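PDB 4HLN: starch synthase I from Hordeum vulgare, which is a plant glycosyltransferase of the starch synthase family, built from two Rossmann-like domains facing each other in the GT-B arrangement. Local coordinates for residues Leu297-Leu302 with Ile358-Gln363; Gly350-Ala355 with Glu380-Arg385; Glu438-Ile443 with Arg467-Phe472. All blocks are in the same frame, centred on the assembly; numbering follows the deposited sequence.

Contacts 1 and 2 are neighbours in one Rossmann-like domain, while contact 3 belongs to the other, its centre about 36 Å from that of contact 1. Contact 1 pairs two adjacent parallel strands in the interior, and contact 2 joins two helices beside those strands; L297 of contact 1 meets A351, V352 and A355 of contact 2, and S362 meets L382. All three are largely buried, but contact 2 reaches a more open margin at V353 and L381, and contact 3 has partly exposed D469 at its border. Backbone bonds dominate contacts 1 and 3. In contact 2 an arginine grips a helix end, and contact 3 adds a glutamine fastened at both ends of its amide.

Contact 1 of 3, residues Leu297-Leu302 with Ile358-Gln363; sequences LVIHNL and IVTVSQ
V359 turns both its N and its O to strand 294-299: its N donates to L297 O (2.7 Å), and its O accepts from I299 N (2.8 Å). A third backbone bond, V361 N to I299 O at 2.9 Å, carries the pairing one step beyond strand 357-360, where the chain begins to turn. All three are fairly straight, and each donor approaches almost along the C=O axis. CA-H...O contacts, such as V298 CA to V359 O at 3.3 Å, fill in between them, as expected for parallel strands running only 9° apart.

Apolar packing falls on both faces. I299 and I358 share one face with L297 and T360, and their side chains cross obliquely, CD1 of I299 reaching CG2 of I358 at 4.2 Å. V298 and V359 lie on the other face. V361 holds CG1 between its backbone N and carbonyl carbon (chi1 53°), which lays this methyl against I299 O (3.4 Å) and near H300 O. Past the strands, L302 CD1 rests on S362 CB at 4.2 Å.

Polar side chains act at the strand ends. T360 OG1 and S362 OG share a hydrogen bond of 2.8 Å across the turn, and H300 swings off to bond D270 through ND1. F524, from the glycosyl transferases group 1 region, touches V361, consistent with a place near the cleft between the domains. Neighbouring parallel strands ending in loops at the carboxyl edge of a central sheet are typical of a Rossmann-like domain in the GT-B fold.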
loop_
_atom_site.group_PDB
_atom_site.type_symbol
_atom_site.label_atom_id
_atom_site.label_comp_id
_atom_site.label_asym_id
_atom_site.label_seq_id
_atom_site.Cartn_x
_atom_site.Cartn_y
_atom_site.Cartn_z
ATOM N N LEU A 297 -7.705 -10.806 -1.401
ATOM C CA LEU A 297 -7.319 -9.934 -2.479
ATOM C C LEU A 297 -6.740 -8.654 -1.878
ATOM O O LEU A 297 -7.375 -8.014 -1.038
ATOM C CB LEU A 297 -8.525 -9.649 -3.377
ATOM C CG LEU A 297 -8.303 -8.572 -4.435
ATOM C CD1 LEU A 297 -7.199 -8.988 -5.420
ATOM C CD2 LEU A 297 -9.622 -8.294 -5.139
ATOM N N VAL A 298 -5.518 -8.315 -2.286
ATOM C CA VAL A 298 -4.887 -7.056 -1.907
ATOM C C VAL A 298 -4.868 -6.113 -3.100
ATOM O O VAL A 298 -4.320 -6.436 -4.163
ATOM C CB VAL A 298 -3.429 -7.227 -1.455
ATOM C CG1 VAL A 298 -2.852 -5.857 -1.130
ATOM C CG2 VAL A 298 -3.320 -8.169 -0.263
ATOM N N ILE A 299 -5.461 -4.940 -2.911
ATOM C CA ILE A 299 -5.634 -3.991 -3.988
ATOM C C ILE A 299 -4.839 -2.737 -3.692
ATOM O O ILE A 299 -5.221 -1.938 -2.828
ATOM C CB ILE A 299 -7.106 -3.586 -4.129
ATOM C CG1 ILE A 299 -7.987 -4.804 -4.366
ATOM C CG2 ILE A 299 -7.284 -2.600 -5.259
ATOM C CD1 ILE A 299 -9.422 -4.437 -4.683
ATOM N N HIS A 300 -3.736 -2.562 -4.409
ATOM C CA HIS A 300 -2.918 -1.372 -4.246
ATOM C C HIS A 300 -3.394 -0.232 -5.159
ATOM O O HIS A 300 -3.211 0.938 -4.845
ATOM C CB HIS A 300 -1.446 -1.702 -4.483
ATOM C CG HIS A 300 -0.913 -2.756 -3.567
ATOM N ND1 HIS A 300 -0.725 -4.064 -3.967
ATOM C CD2 HIS A 300 -0.550 -2.704 -2.262
ATOM C CE1 HIS A 300 -0.259 -4.769 -2.951
ATOM N NE2 HIS A 300 -0.141 -3.967 -1.907
ATOM N N ASN A 301 -4.015 -0.574 -6.280
ATOM C CA ASN A 301 -4.614 0.433 -7.154
ATOM C C ASN A 301 -5.846 -0.081 -7.894
ATOM O O ASN A 301 -6.039 -1.289 -8.036
ATOM C CB ASN A 301 -3.606 0.936 -8.183
ATOM C CG ASN A 301 -3.422 -0.037 -9.332
ATOM O OD1 ASN A 301 -4.183 -0.025 -10.303
ATOM N ND2 ASN A 301 -2.419 -0.907 -9.214
ATOM N N LEU A 302 -6.647 0.860 -8.385
ATOM C CA LEU A 302 -7.894 0.594 -9.081
ATOM C C LEU A 302 -7.825 1.011 -10.552
ATOM O O LEU A 302 -8.776 0.825 -11.303
ATOM C CB LEU A 302 -9.031 1.351 -8.402
ATOM C CG LEU A 302 -9.379 0.908 -6.982
ATOM C CD1 LEU A 302 -10.641 1.615 -6.462
ATOM C CD2 LEU A 302 -9.594 -0.584 -6.996
ATOM N N ILE A 358 -11.017 -8.977 1.455
ATOM C CA ILE A 358 -10.423 -7.982 0.571
ATOM C C ILE A 358 -9.751 -6.863 1.340
ATOM O O ILE A 358 -10.380 -6.194 2.160
ATOM C CB ILE A 358 -11.474 -7.333 -0.339
ATOM C CG1 ILE A 358 -12.147 -8.396 -1.202
ATOM C CG2 ILE A 358 -10.830 -6.220 -1.200
ATOM C CD1 ILE A 358 -13.263 -7.900 -2.017
ATOM N N VAL A 359 -8.472 -6.660 1.063
ATOM C CA VAL A 359 -7.724 -5.556 1.641
ATOM C C VAL A 359 -7.450 -4.536 0.544
ATOM O O VAL A 359 -6.822 -4.839 -0.468
ATOM C CB VAL A 359 -6.394 -6.046 2.235
ATOM C CG1 VAL A 359 -5.557 -4.874 2.708
ATOM C CG2 VAL A 359 -6.657 -7.028 3.376
ATOM N N THR A 360 -7.918 -3.316 0.738
ATOM C CA THR A 360 -7.932 -2.382 -0.374
ATOM C C THR A 360 -7.483 -0.979 -0.003
ATOM O O THR A 360 -7.809 -0.474 1.065
ATOM C CB THR A 360 -9.333 -2.328 -0.996
ATOM O OG1 THR A 360 -9.457 -1.153 -1.801
ATOM C CG2 THR A 360 -10.385 -2.304 0.095
ATOM N N VAL A 361 -6.723 -0.361 -0.900
ATOM C CA VAL A 361 -6.308 1.031 -0.738
ATOM C C VAL A 361 -7.497 1.983 -0.521
ATOM O O VAL A 361 -7.389 2.988 0.183
ATOM C CB VAL A 361 -5.549 1.499 -1.984
ATOM C CG1 VAL A 361 -6.389 1.219 -3.225
ATOM C CG2 VAL A 361 -5.184 2.977 -1.871
ATOM N N SER A 362 -8.632 1.641 -1.119
ATOM C CA SER A 362 -9.780 2.523 -1.177
ATOM C C SER A 362 -10.498 2.628 0.162
ATOM O O SER A 362 -11.374 3.482 0.334
ATOM C CB SER A 362 -10.750 2.039 -2.261
ATOM O OG SER A 362 -11.387 0.829 -1.879
ATOM N N GLN A 363 -10.129 1.762 1.103
ATOM C CA GLN A 363 -10.741 1.766 2.427
ATOM C C GLN A 363 -10.678 3.093 3.194
ATOM O O GLN A 363 -11.681 3.533 3.762
ATOM C CB GLN A 363 -10.173 0.652 3.280
ATOM C CG GLN A 363 -11.163 -0.468 3.472
ATOM C CD GLN A 363 -12.459 0.022 4.073
ATOM O OE1 GLN A 363 -12.481 0.533 5.189
ATOM N NE2 GLN A 363 -13.547 -0.118 3.329
#

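Contact 2 of 3, residues Gly350-Ala355 with Glu380-Arg385; sequences GAVVTA and ELLSSR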
loop_
_atom_site.group_PDB
_atom_site.type_symbol
_atom_site.label_atom_id
_atom_site.label_comp_id
_atom_site.label_asym_id
_atom_site.label_seq_id
_atom_site.Cartn_x
_atom_site.Cartn_y
_atom_site.Cartn_z
ATOM N N GLY A 350 -13.127 -10.090 -11.242
ATOM C CA GLY A 350 -13.269 -11.517 -11.013
ATOM C C GLY A 350 -12.855 -11.942 -9.618
ATOM O O GLY A 350 -13.527 -12.757 -8.978
ATOM N N ALA A 351 -11.751 -11.376 -9.143
ATOM C CA ALA A 351 -11.286 -11.625 -7.785
ATOM C C ALA A 351 -12.193 -10.976 -6.752
ATOM O O ALA A 351 -12.437 -11.551 -5.704
ATOM C CB ALA A 351 -9.875 -11.114 -7.608
ATOM N N VAL A 352 -12.678 -9.771 -7.032
ATOM C CA VAL A 352 -13.511 -9.068 -6.066
ATOM C C VAL A 352 -14.748 -9.900 -5.824
ATOM O O VAL A 352 -15.286 -9.978 -4.712
ATOM C CB VAL A 352 -13.925 -7.688 -6.583
ATOM C CG1 VAL A 352 -15.218 -7.259 -5.936
ATOM C CG2 VAL A 352 -12.830 -6.676 -6.324
ATOM N N VAL A 353 -15.177 -10.555 -6.888
ATOM C CA VAL A 353 -16.361 -11.371 -6.838
ATOM C C VAL A 353 -16.153 -12.704 -6.102
ATOM O O VAL A 353 -17.084 -13.199 -5.503
ATOM C CB VAL A 353 -16.916 -11.571 -8.258
ATOM C CG1 VAL A 353 -17.567 -12.929 -8.412
ATOM C CG2 VAL A 353 -17.878 -10.449 -8.590
ATOM N N THR A 354 -14.939 -13.254 -6.113
ATOM C CA THR A 354 -14.687 -14.608 -5.593
ATOM C C THR A 354 -13.748 -14.721 -4.384
ATOM O O THR A 354 -13.668 -15.771 -3.760
ATOM C CB THR A 354 -14.096 -15.513 -6.685
ATOM O OG1 THR A 354 -12.908 -14.901 -7.221
ATOM C CG2 THR A 354 -15.106 -15.730 -7.789
ATOM N N ALA A 355 -13.016 -13.666 -4.068
ATOM C CA ALA A 355 -12.069 -13.730 -2.961
ATOM C C ALA A 355 -12.844 -13.876 -1.678
ATOM O O ALA A 355 -14.042 -13.636 -1.650
ATOM C CB ALA A 355 -11.219 -12.475 -2.911
ATOM N N GLU A 380 -19.387 0.136 -6.658
ATOM C CA GLU A 380 -20.588 -0.502 -6.154
ATOM C C GLU A 380 -20.340 -1.978 -5.861
ATOM O O GLU A 380 -20.866 -2.542 -4.899
ATOM C CB GLU A 380 -21.739 -0.305 -7.134
ATOM C CG GLU A 380 -22.420 1.037 -6.957
ATOM C CD GLU A 380 -22.917 1.620 -8.264
ATOM O OE1 GLU A 380 -23.445 2.755 -8.241
ATOM O OE2 GLU A 380 -22.774 0.946 -9.310
ATOM N N LEU A 381 -19.515 -2.595 -6.692
ATOM C CA LEU A 381 -19.131 -3.981 -6.496
ATOM C C LEU A 381 -18.416 -4.152 -5.160
ATOM O O LEU A 381 -18.793 -4.986 -4.349
ATOM C CB LEU A 381 -18.214 -4.413 -7.627
ATOM C CG LEU A 381 -18.190 -5.911 -7.862
ATOM C CD1 LEU A 381 -19.609 -6.406 -8.031
ATOM C CD2 LEU A 381 -17.368 -6.204 -9.090
ATOM N N LEU A 382 -17.377 -3.353 -4.944
ATOM C CA LEU A 382 -16.676 -3.327 -3.677
ATOM C C LEU A 382 -17.613 -3.154 -2.499
ATOM O O LEU A 382 -17.556 -3.926 -1.542
ATOM C CB LEU A 382 -15.652 -2.200 -3.643
ATOM C CG LEU A 382 -14.408 -2.379 -4.506
ATOM C CD1 LEU A 382 -13.497 -1.182 -4.346
ATOM C CD2 LEU A 382 -13.668 -3.650 -4.165
ATOM N N SER A 383 -18.458 -2.129 -2.552
ATOM C CA SER A 383 -19.300 -1.821 -1.405
ATOM C C SER A 383 -20.372 -2.888 -1.222
ATOM O O SER A 383 -20.923 -3.048 -0.126
ATOM C CB SER A 383 -19.904 -0.424 -1.505
ATOM O OG SER A 383 -20.537 -0.243 -2.749
ATOM N N SER A 384 -20.640 -3.646 -2.282
ATOM C CA SER A 384 -21.521 -4.803 -2.147
ATOM C C SER A 384 -20.860 -5.899 -1.287
ATOM O O SER A 384 -21.532 -6.788 -0.779
ATOM C CB SER A 384 -21.932 -5.347 -3.524
ATOM O OG SER A 384 -21.129 -6.458 -3.917
ATOM N N ARG A 385 -19.541 -5.824 -1.122
ATOM C CA ARG A 385 -18.815 -6.763 -0.272
ATOM C C ARG A 385 -18.228 -6.046 0.938
ATOM O O ARG A 385 -17.185 -6.432 1.469
ATOM C CB ARG A 385 -17.720 -7.471 -1.073
ATOM C CG ARG A 385 -18.263 -8.214 -2.271
ATOM C CD ARG A 385 -17.485 -9.477 -2.568
ATOM N NE ARG A 385 -17.468 -10.402 -1.437
ATOM C CZ ARG A 385 -16.495 -11.283 -1.227
ATOM N NH1 ARG A 385 -15.478 -11.361 -2.078
ATOM N NH2 ARG A 385 -16.525 -12.076 -0.164
#
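V352 meets L381 and L382 between two helices, 347-354 and 376-384, that belong to successive beta-alpha-beta crossovers of a Rossmann-like domain and pack on the same face of its sheet. The short segments run almost parallel, 18° apart, with axes 10.0 Å from each other, a separation bridged by branched side chains.

The tight part centres on V352. Its chi1 of 154°, with CG1 roughly opposite the backbone N, spreads the two methyls between two partners: CG1 of V352 reaches CG of L381 at 3.8 Å, while CG2 of V352 touches CD2 of L382, also at 3.8 Å. L382 leaves its helix pointing away from the other one, yet its end returns to V352 and meets it at about a right angle. Beneath this group, L297 of the sheet touches both V352 and A355 on the inner side.

The looser part lies at V353 and L381, both partly exposed, where CG2 of V353 comes only to 4.3 Å from CD2 of L381. E380 and S383 touch W367, and S384, exposed, folds its OG back to L381 O of its own helix (2.8 Å).

Polar chemistry gathers where helix 347-354 ends. R385, just past the other helix, bends its chain at chi2 and chi3 to bring its guanidinium to V352 O in the last turn and A355 O just past the helix, and Y631 adds a cation-pi contact. A positive group at this carboxyl end would probably be favoured by the helix dipole. NH1 of R385 donates twice, near the guanidinium plane. Its bond to V352 O (3.0 Å) is nearly straight at 166°, with NH1 tilted from that carbonyl's plane. To A355 O it is 2.7 Å, NH1 lying above the carbonyl plane, and NH2 of R385 adds a weak third bond of 3.3 Å to A355 O.

Contact 3 of 3, residues Glu438-Ile443 with Arg467-Phe472; sequences EDVPLI and REDVQF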
loop_
_atom_site.group_PDB
_atom_site.type_symbol
_atom_site.label_atom_id
_atom_site.label_comp_id
_atom_site.label_asym_id
_atom_site.label_seq_id
_atom_site.Cartn_x
_atom_site.Cartn_y
_atom_site.Cartn_z
ATOM N N GLU A 438 10.037 29.602 18.714
ATOM C CA GLU A 438 9.479 28.384 19.282
ATOM C C GLU A 438 7.954 28.313 19.070
ATOM O O GLU A 438 7.368 27.242 18.945
ATOM C CB GLU A 438 9.842 28.316 20.775
ATOM C CG GLU A 438 9.176 27.182 21.552
ATOM C CD GLU A 438 7.742 27.505 21.969
ATOM O OE1 GLU A 438 7.459 28.692 22.265
ATOM O OE2 GLU A 438 6.902 26.572 21.995
ATOM N N ASP A 439 7.330 29.481 19.000
ATOM C CA ASP A 439 5.887 29.624 19.109
ATOM C C ASP A 439 5.167 29.486 17.770
ATOM O O ASP A 439 3.973 29.171 17.720
ATOM C CB ASP A 439 5.582 30.996 19.726
ATOM C CG ASP A 439 6.512 32.104 19.200
ATOM O OD1 ASP A 439 7.639 32.279 19.732
ATOM O OD2 ASP A 439 6.107 32.807 18.253
ATOM N N VAL A 440 5.897 29.739 16.689
ATOM C CA VAL A 440 5.347 29.672 15.341
ATOM C C VAL A 440 5.154 28.205 14.921
ATOM O O VAL A 440 5.999 27.359 15.212
ATOM C CB VAL A 440 6.287 30.392 14.344
ATOM C CG1 VAL A 440 7.600 29.634 14.221
ATOM C CG2 VAL A 440 5.644 30.531 12.988
ATOM N N PRO A 441 4.026 27.896 14.254
ATOM C CA PRO A 441 3.773 26.552 13.722
ATOM C C PRO A 441 4.672 26.258 12.531
ATOM O O PRO A 441 4.673 27.016 11.557
ATOM C CB PRO A 441 2.321 26.633 13.240
ATOM C CG PRO A 441 1.748 27.831 13.919
ATOM C CD PRO A 441 2.875 28.787 14.046
ATOM N N LEU A 442 5.430 25.172 12.611
ATOM C CA LEU A 442 6.312 24.778 11.526
ATOM C C LEU A 442 5.766 23.535 10.838
ATOM O O LEU A 442 5.506 22.516 11.479
ATOM C CB LEU A 442 7.723 24.539 12.048
ATOM C CG LEU A 442 8.736 23.961 11.057
ATOM C CD1 LEU A 442 8.725 24.695 9.728
ATOM C CD2 LEU A 442 10.127 23.986 11.667
ATOM N N ILE A 443 5.590 23.634 9.527
ATOM C CA ILE A 443 4.911 22.608 8.759
ATOM C C ILE A 443 5.799 22.047 7.672
ATOM O O ILE A 443 6.490 22.797 6.972
ATOM C CB ILE A 443 3.671 23.177 8.098
ATOM C CG1 ILE A 443 2.677 23.609 9.167
ATOM C CG2 ILE A 443 3.038 22.144 7.192
ATOM C CD1 ILE A 443 1.634 24.552 8.658
ATOM N N ARG A 467 -0.830 33.975 4.465
ATOM C CA ARG A 467 -1.590 35.016 5.150
ATOM C C ARG A 467 -1.495 34.844 6.672
ATOM O O ARG A 467 -1.808 35.759 7.434
ATOM C CB ARG A 467 -3.059 34.972 4.727
ATOM C CG ARG A 467 -3.351 35.537 3.347
ATOM C CD ARG A 467 -4.825 35.359 2.997
ATOM N NE ARG A 467 -5.246 36.246 1.917
ATOM C CZ ARG A 467 -5.949 35.861 0.854
ATOM N NH1 ARG A 467 -6.286 36.748 -0.077
ATOM N NH2 ARG A 467 -6.315 34.593 0.717
ATOM N N GLU A 468 -1.067 33.666 7.111
ATOM C CA GLU A 468 -1.025 33.358 8.532
ATOM C C GLU A 468 0.411 33.367 9.030
ATOM O O GLU A 468 1.353 33.344 8.233
ATOM C CB GLU A 468 -1.648 31.989 8.791
ATOM C CG GLU A 468 -2.857 31.678 7.916
ATOM C CD GLU A 468 -4.155 31.605 8.708
ATOM O OE1 GLU A 468 -5.237 31.549 8.081
ATOM O OE2 GLU A 468 -4.095 31.596 9.956
ATOM N N ASP A 469 0.583 33.404 10.348
ATOM C CA ASP A 469 1.923 33.345 10.916
ATOM C C ASP A 469 2.347 31.895 11.075
ATOM O O ASP A 469 2.067 31.266 12.098
ATOM C CB ASP A 469 2.003 34.061 12.262
ATOM C CG ASP A 469 3.426 34.120 12.800
ATOM O OD1 ASP A 469 4.367 33.913 11.998
ATOM O OD2 ASP A 469 3.603 34.373 14.016
ATOM N N VAL A 470 3.008 31.375 10.046
ATOM C CA VAL A 470 3.487 30.003 10.040
ATOM C C VAL A 470 4.747 29.912 9.206
ATOM O O VAL A 470 5.035 30.789 8.381
ATOM C CB VAL A 470 2.460 29.020 9.428
ATOM C CG1 VAL A 470 1.156 29.065 10.183
ATOM C CG2 VAL A 470 2.239 29.325 7.953
ATOM N N GLN A 471 5.496 28.840 9.427
ATOM C CA GLN A 471 6.614 28.510 8.563
ATOM C C GLN A 471 6.311 27.183 7.856
ATOM O O GLN A 471 5.614 26.319 8.385
ATOM C CB GLN A 471 7.910 28.434 9.364
ATOM C CG GLN A 471 8.016 29.506 10.436
ATOM C CD GLN A 471 9.344 29.473 11.148
ATOM O OE1 GLN A 471 9.879 28.398 11.442
ATOM N NE2 GLN A 471 9.900 30.650 11.417
ATOM N N PHE A 472 6.822 27.035 6.646
ATOM C CA PHE A 472 6.496 25.879 5.841
ATOM C C PHE A 472 7.711 25.446 5.048
ATOM O O PHE A 472 8.225 26.185 4.219
ATOM C CB PHE A 472 5.350 26.199 4.885
ATOM C CG PHE A 472 4.985 25.058 4.004
ATOM C CD1 PHE A 472 3.946 24.208 4.344
ATOM C CD2 PHE A 472 5.696 24.805 2.846
ATOM C CE1 PHE A 472 3.612 23.132 3.532
ATOM C CE2 PHE A 472 5.365 23.729 2.032
ATOM C CZ PHE A 472 4.323 22.895 2.380
#
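From P441 and V470 onward the two segments draw together as parallel neighbours, the CA atoms 5.1 Å apart at that pair and 4.7 Å apart at I443 and F472. The touching parts run 31° apart. Q471 is bonded through both its N and its O: N donates to P441 O at 2.9 Å, almost straight at 172°, and O accepts from I443 N at 2.9 Å, a more bent bond with the donor tilted from the carbonyl plane. CA-H...O contacts from L442 to Q471 O and from F472 to I443 O complete the pairing.

On the face carrying L442 and Q471, V440 lies across the glutamine chain at about a right angle, both methyls on one side. Its CG1 lies 3.5 Å from CD of Q471, and its CG2 lies 3.6 Å from CG of Q471. With CG of L442 opposite the backbone N (chi1 173°), CD1 of L442 closes on CB of Q471 at 3.8 Å. The buried amide of Q471 is held at both ends, OE1 by Q429 and NE2 by the carbonyl of P435, which fixes which way round it lies; helix 419-432 packs over this face.

I443 and F472 occupy the opposite face, where CG2 of I443 comes obliquely to CD1 of F472 at 3.6 Å. Just before the strands, the ring of P441 crosses V470, P441 CG against V470 CG1, and I587 of helix 576-592 touches both. At the border D469 sets OD1 beside CG2 of V440, while R437 forms salt bridges with both D439 and D469, probably easing the repulsion between these acids.

Strand 442-446, helix 455-466 and strand 471-476 form a beta-alpha-beta crossover in the six-stranded parallel sheet, as expected for the second Rossmann-like domain of a GT-B glycosyltransferase.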